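PDB 3ZPY: alginate lyase, family PL7 from Zobellia galactanivorans, which probably cleaves alginate, a brown-algal polysaccharide, by beta-elimination, and is represented here by the catalytic domain of a longer protein. Local coordinates for residues Glu100-Val105 and Arg239-Ser244; Asn2-Val7 and Phe51-Glu56. All blocks are in the same frame, centred on the assembly; numbering follows the deposited sequence.

Both contacts belong to one antiparallel sheet of the catalytic domain, whose fold is a beta-jelly roll. Interaction 2 comes first along the chain: it sets the N-terminal helix 4-8 against strand 51-53, an outermost strand of that sheet, and is closed before interaction 1 begins. Interaction 1 pairs strands 96-107 and 235-247 further in, with strand 58-63 lying between 235-247 and 51-53. The centres of the two contacts are about 13 Å apart, yet they touch through a salt bridge from Lys241 NZ to Glu56 OE2 at 2.8 Å. One contact therefore joins the late strand 235-247 into the sheet, and the other covers the sheet's edge.

Interaction 1 (Glu100-Val105 and Arg239-Ser244); sequences EWTVQV and RIKNLS
Gln104 and Arg239 lie side by side and point the same way, and Gln104 OE1 takes two N-H groups from the guanidinium. Arg239 NH2 donates to Gln104 OE1 at 2.7 Å; the oxygen lies near the guanidinium plane, while NH2 comes from well above the amide carbonyl plane. Arg239 NE adds a weak bond to Gln104 OE1 at 3.1 Å. The two planes are 63° apart. Arg239 CG sits between its backbone N and carbonyl carbon (chi1 64°), and the chain runs extended from there, which carries NE and NH2 alongside the glutamine.

Beneath these side chains the strands form antiparallel hydrogen-bonded pairs, Thr102 with Lys241 and Gln104 with Arg239. Thr102 N meets Lys241 O at 2.9 Å. A beta bulge then shifts the register by one, placing Asn242 and Leu243 across from Trp101 before Glu100 pairs with Ser244. At the bulge a water donates to both Thr102 OG1 and Asn242 O; OG1 is also hydrogen-bonded to Asn183. Toward the other sheet, Ile240 CG2 lies at the edge of the Trp101 ring, 3.9 Å from Trp101 CB, and Val219 touches both residues.

Further out, Gln104 NE2 bonds to Thr181, Arg239 NH1 to Tyr59, and Trp57 makes a cation-pi contact with Arg239. Both ends of the amide are engaged, which should hold it against rotation about its last torsion, and the arginine charge is probably stabilised by the carbonyl oxygen and the indole.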
loop_
_atom_site.group_PDB
_atom_site.type_symbol
_atom_site.label_atom_id
_atom_site.label_comp_id
_atom_site.label_asym_id
_atom_site.label_seq_id
_atom_site.Cartn_x
_atom_site.Cartn_y
_atom_site.Cartn_z
ATOM N N GLU A 100 -0.448 -10.182 7.037
ATOM C CA GLU A 100 -1.459 -9.722 8.038
ATOM C C GLU A 100 -1.046 -8.360 8.579
ATOM O O GLU A 100 0.127 -8.100 8.833
ATOM C CB GLU A 100 -1.527 -10.696 9.170
ATOM C CG GLU A 100 -2.124 -12.031 8.755
ATOM C CD GLU A 100 -2.029 -13.096 9.814
ATOM O OE1 GLU A 100 -0.877 -13.551 9.978
ATOM O OE2 GLU A 100 -3.015 -13.392 10.454
ATOM N N TRP A 101 -2.034 -7.478 8.702
ATOM C CA TRP A 101 -1.779 -6.155 9.301
ATOM C C TRP A 101 -3.036 -5.597 9.826
ATOM O O TRP A 101 -4.131 -5.849 9.305
ATOM C CB TRP A 101 -1.135 -5.206 8.260
ATOM C CG TRP A 101 -1.924 -4.698 7.100
ATOM C CD1 TRP A 101 -2.194 -3.338 6.881
ATOM C CD2 TRP A 101 -2.517 -5.402 5.981
ATOM N NE1 TRP A 101 -2.890 -3.171 5.737
ATOM C CE2 TRP A 101 -3.121 -4.378 5.125
ATOM C CE3 TRP A 101 -2.565 -6.723 5.578
ATOM C CZ2 TRP A 101 -3.772 -4.736 3.911
ATOM C CZ3 TRP A 101 -3.210 -7.059 4.390
ATOM C CH2 TRP A 101 -3.835 -6.085 3.599
ATOM N N THR A 102 -2.911 -4.807 10.862
ATOM C CA THR A 102 -4.048 -4.172 11.494
ATOM C C THR A 102 -3.977 -2.737 11.038
ATOM O O THR A 102 -2.942 -2.062 11.202
ATOM C CB THR A 102 -3.911 -4.328 13.043
ATOM O OG1 THR A 102 -3.977 -5.719 13.344
ATOM C CG2 THR A 102 -5.038 -3.566 13.801
ATOM N N VAL A 103 -5.077 -2.269 10.566
ATOM C CA VAL A 103 -5.019 -0.931 9.814
ATOM C C VAL A 103 -6.204 -0.061 10.216
ATOM O O VAL A 103 -7.310 -0.546 10.542
ATOM C CB VAL A 103 -5.047 -1.204 8.268
ATOM C CG1 VAL A 103 -6.428 -1.722 7.769
ATOM C CG2 VAL A 103 -4.638 0.050 7.477
ATOM N N GLN A 104 -5.954 1.253 10.124
ATOM C CA GLN A 104 -7.037 2.227 9.914
ATOM C C GLN A 104 -6.664 3.200 8.825
ATOM O O GLN A 104 -5.472 3.391 8.514
ATOM C CB GLN A 104 -7.301 3.052 11.148
ATOM C CG GLN A 104 -7.591 2.275 12.465
ATOM C CD GLN A 104 -8.154 3.192 13.495
ATOM O OE1 GLN A 104 -8.118 4.459 13.301
ATOM N NE2 GLN A 104 -8.672 2.656 14.579
ATOM N N VAL A 105 -7.712 3.734 8.207
ATOM C CA VAL A 105 -7.506 4.853 7.281
ATOM C C VAL A 105 -8.161 6.022 8.029
ATOM O O VAL A 105 -9.365 5.928 8.374
ATOM C CB VAL A 105 -8.036 4.621 5.866
ATOM C CG1 VAL A 105 -7.823 5.895 5.032
ATOM C CG2 VAL A 105 -7.418 3.355 5.273
ATOM N N ARG A 239 -2.684 4.165 9.047
ATOM C CA ARG A 239 -1.861 3.775 10.180
ATOM C C ARG A 239 -1.949 2.228 10.368
ATOM O O ARG A 239 -3.016 1.632 10.191
ATOM C CB ARG A 239 -2.233 4.582 11.424
ATOM C CG ARG A 239 -3.634 4.390 11.986
ATOM C CD ARG A 239 -3.828 5.297 13.181
ATOM N NE ARG A 239 -5.107 5.187 13.783
ATOM C CZ ARG A 239 -5.481 5.899 14.830
ATOM N NH1 ARG A 239 -4.607 6.716 15.434
ATOM N NH2 ARG A 239 -6.758 5.844 15.182
ATOM N N ILE A 240 -0.790 1.616 10.700
ATOM C CA ILE A 240 -0.647 0.154 10.707
ATOM C C ILE A 240 0.008 -0.289 12.022
ATOM O O ILE A 240 0.946 0.374 12.546
ATOM C CB ILE A 240 0.171 -0.321 9.451
ATOM C CG1 ILE A 240 -0.522 0.156 8.187
ATOM C CG2 ILE A 240 0.449 -1.806 9.474
ATOM C CD1 ILE A 240 0.233 -0.013 6.851
ATOM N N LYS A 241 -0.430 -1.460 12.460
ATOM C CA LYS A 241 0.316 -2.168 13.517
ATOM C C LYS A 241 0.170 -3.670 13.287
ATOM O O LYS A 241 -0.584 -4.101 12.397
ATOM C CB LYS A 241 -0.196 -1.828 14.922
ATOM C CG LYS A 241 -1.626 -2.125 15.237
ATOM C CD LYS A 241 -2.000 -1.512 16.602
ATOM C CE LYS A 241 -3.416 -1.843 16.895
ATOM N NZ LYS A 241 -3.782 -1.413 18.292
ATOM N N ASN A 242 0.847 -4.517 14.081
ATOM C CA ASN A 242 0.693 -5.950 14.050
ATOM C C ASN A 242 0.905 -6.506 12.632
ATOM O O ASN A 242 0.031 -7.269 12.118
ATOM C CB ASN A 242 -0.737 -6.362 14.559
ATOM C CG ASN A 242 -0.973 -5.971 15.952
ATOM O OD1 ASN A 242 -0.058 -5.656 16.680
ATOM N ND2 ASN A 242 -2.258 -5.792 16.251
ATOM N N LEU A 243 1.988 -6.094 11.980
ATOM C CA LEU A 243 2.321 -6.470 10.609
ATOM C C LEU A 243 3.159 -7.745 10.649
ATOM O O LEU A 243 4.165 -7.816 11.344
ATOM C CB LEU A 243 3.197 -5.347 10.022
ATOM C CG LEU A 243 3.731 -5.628 8.589
ATOM C CD1 LEU A 243 2.689 -5.878 7.506
ATOM C CD2 LEU A 243 4.607 -4.457 8.168
ATOM N N SER A 244 2.787 -8.689 9.808
ATOM C CA SER A 244 3.684 -9.804 9.527
ATOM C C SER A 244 3.409 -10.393 8.179
ATOM O O SER A 244 2.284 -10.328 7.682
ATOM C CB SER A 244 3.517 -10.885 10.585
ATOM O OG SER A 244 2.274 -11.500 10.455
HETATM O O HOH W 1 1.258 -13.266 8.316
HETATM O O HOH W 2 -2.708 -7.931 12.167
#

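Interaction 2 (Asn2-Val7 and Phe51-Glu56)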
loop_
_atom_site.group_PDB
_atom_site.type_symbol
_atom_site.label_atom_id
_atom_site.label_comp_id
_atom_site.label_asym_id
_atom_site.label_seq_id
_atom_site.Cartn_x
_atom_site.Cartn_y
_atom_site.Cartn_z
ATOM N N ASN A 2 12.108 4.451 20.225
ATOM C CA ASN A 2 10.787 4.829 19.912
ATOM C C ASN A 2 10.563 4.946 18.413
ATOM O O ASN A 2 9.606 5.538 17.980
ATOM C CB ASN A 2 10.616 6.282 20.437
ATOM C CG ASN A 2 10.713 6.351 21.914
ATOM O OD1 ASN A 2 10.081 5.573 22.605
ATOM N ND2 ASN A 2 11.519 7.307 22.410
ATOM N N SER A 3 11.479 4.412 17.636
ATOM C CA SER A 3 11.420 4.668 16.205
ATOM C C SER A 3 10.247 3.903 15.553
ATOM O O SER A 3 9.846 2.838 15.974
ATOM C CB SER A 3 12.717 4.222 15.516
ATOM O OG SER A 3 12.814 2.818 15.444
ATOM N N PRO A 4 9.819 4.403 14.387
ATOM C CA PRO A 4 8.765 3.669 13.652
ATOM C C PRO A 4 9.211 2.205 13.351
ATOM O O PRO A 4 8.406 1.252 13.465
ATOM C CB PRO A 4 8.541 4.557 12.400
ATOM C CG PRO A 4 8.926 5.939 12.846
ATOM C CD PRO A 4 10.072 5.743 13.804
ATOM N N ALA A 5 10.458 2.017 12.901
ATOM C CA ALA A 5 10.895 0.670 12.560
ATOM C C ALA A 5 10.855 -0.268 13.775
ATOM O O ALA A 5 10.437 -1.417 13.683
ATOM C CB ALA A 5 12.293 0.722 11.932
ATOM N N SER A 6 11.228 0.273 14.933
ATOM C CA SER A 6 11.190 -0.520 16.200
ATOM C C SER A 6 9.715 -0.851 16.617
ATOM O O SER A 6 9.402 -1.987 16.936
ATOM C CB SER A 6 11.893 0.298 17.316
ATOM O OG SER A 6 13.279 0.246 17.138
ATOM N N VAL A 7 8.816 0.150 16.545
ATOM C CA VAL A 7 7.424 -0.066 16.919
ATOM C C VAL A 7 6.789 -1.122 16.005
ATOM O O VAL A 7 6.030 -1.992 16.472
ATOM C CB VAL A 7 6.645 1.274 16.927
ATOM C CG1 VAL A 7 5.158 1.005 16.967
ATOM C CG2 VAL A 7 7.172 2.190 18.052
ATOM N N PHE A 51 6.122 9.606 7.714
ATOM C CA PHE A 51 6.386 8.264 8.220
ATOM C C PHE A 51 6.809 8.423 9.657
ATOM O O PHE A 51 7.955 8.855 9.927
ATOM C CB PHE A 51 7.519 7.588 7.367
ATOM C CG PHE A 51 7.824 6.157 7.814
ATOM C CD1 PHE A 51 7.005 5.089 7.423
ATOM C CD2 PHE A 51 8.940 5.898 8.589
ATOM C CE1 PHE A 51 7.312 3.793 7.806
ATOM C CE2 PHE A 51 9.249 4.613 8.942
ATOM C CZ PHE A 51 8.460 3.569 8.562
ATOM N N TYR A 52 5.899 8.034 10.596
ATOM C CA TYR A 52 6.131 8.358 11.989
ATOM C C TYR A 52 5.363 7.410 12.853
ATOM O O TYR A 52 4.542 6.648 12.392
ATOM C CB TYR A 52 5.837 9.856 12.286
ATOM C CG TYR A 52 4.408 10.283 12.048
ATOM C CD1 TYR A 52 3.488 10.150 13.089
ATOM C CD2 TYR A 52 3.972 10.742 10.803
ATOM C CE1 TYR A 52 2.154 10.528 12.915
ATOM C CE2 TYR A 52 2.610 11.076 10.571
ATOM C CZ TYR A 52 1.748 10.973 11.682
ATOM O OH TYR A 52 0.441 11.288 11.519
ATOM N N THR A 53 5.598 7.536 14.152
ATOM C CA THR A 53 4.882 6.632 15.106
ATOM C C THR A 53 4.400 7.367 16.348
ATOM O O THR A 53 5.034 8.381 16.743
ATOM C CB THR A 53 5.745 5.385 15.493
ATOM O OG1 THR A 53 4.955 4.496 16.268
ATOM C CG2 THR A 53 7.009 5.791 16.236
ATOM N N ASP A 54 3.358 6.812 17.006
ATOM C CA ASP A 54 2.987 7.239 18.367
ATOM C C ASP A 54 3.218 6.169 19.361
ATOM O O ASP A 54 2.752 6.304 20.489
ATOM C CB ASP A 54 1.493 7.695 18.378
ATOM C CG ASP A 54 0.532 6.533 18.002
ATOM O OD1 ASP A 54 1.048 5.391 17.795
ATOM O OD2 ASP A 54 -0.681 6.791 17.897
ATOM N N GLY A 55 4.023 5.146 19.030
ATOM C CA GLY A 55 4.344 4.024 19.920
ATOM C C GLY A 55 3.342 2.908 19.794
ATOM O O GLY A 55 3.585 1.815 20.322
ATOM N N GLU A 56 2.197 3.120 19.151
ATOM C CA GLU A 56 1.255 2.031 18.926
ATOM C C GLU A 56 1.209 1.774 17.406
ATOM O O GLU A 56 1.353 0.613 16.980
ATOM C CB GLU A 56 -0.127 2.448 19.405
ATOM C CG GLU A 56 -1.238 1.463 19.048
ATOM C CD GLU A 56 -2.645 1.910 19.484
ATOM O OE1 GLU A 56 -2.782 2.965 20.176
ATOM O OE2 GLU A 56 -3.644 1.218 19.095
#
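A methyl group set against a backbone carbonyl is the odd feature here: Thr53 CG2 lies 3.1 Å from Asn2 O, and the contact between the two segments is otherwise made by van der Waals packing. The same methyl continues to Pro4 N at 3.6 Å, just where the chain enters the helix. It gets there because Thr53 OG1 is anti to the backbone N (chi1 -173°), leaving CG2 between the N and the carbonyl carbon. OG1 itself meets Val7 tip to tip, 3.6 Å from Val7 CG1, while accepting from Gly55 N at 3.0 Å in an ST turn and bonding to Trp57 O. With Thr53 replaced by an alanine, Gly55 N and Trp57 O would probably lose their hydroxyl partner, and a gap would be likely to open against Pro4 and Val7.

Nearer the start of the strand, Pro4 CB rests 3.5 Å from Phe51 CE2, and Pro4 CG lies over the backbone of Tyr52 at its CA. The Phe51 ring also meets Tyr45, with nearly parallel planes, and Phe60 edge-to-face, and Val58 of the next strand touches Pro4, Phe51 and Thr53 alike.

Each segment also has hydrogen bonds of its own. Ser3 OG caps the helix by accepting from Ser6 N at 3.0 Å, and OG is also bonded to Asn43 O. Past the strand, Asp54 OD1 accepts from Glu56 N at 2.9 Å, an Asx turn that starts one residue after the ST turn and overlaps it.

The arrangement is that of a short N-capped helix, with proline at its first turn, packed on an edge strand of a beta-jelly roll.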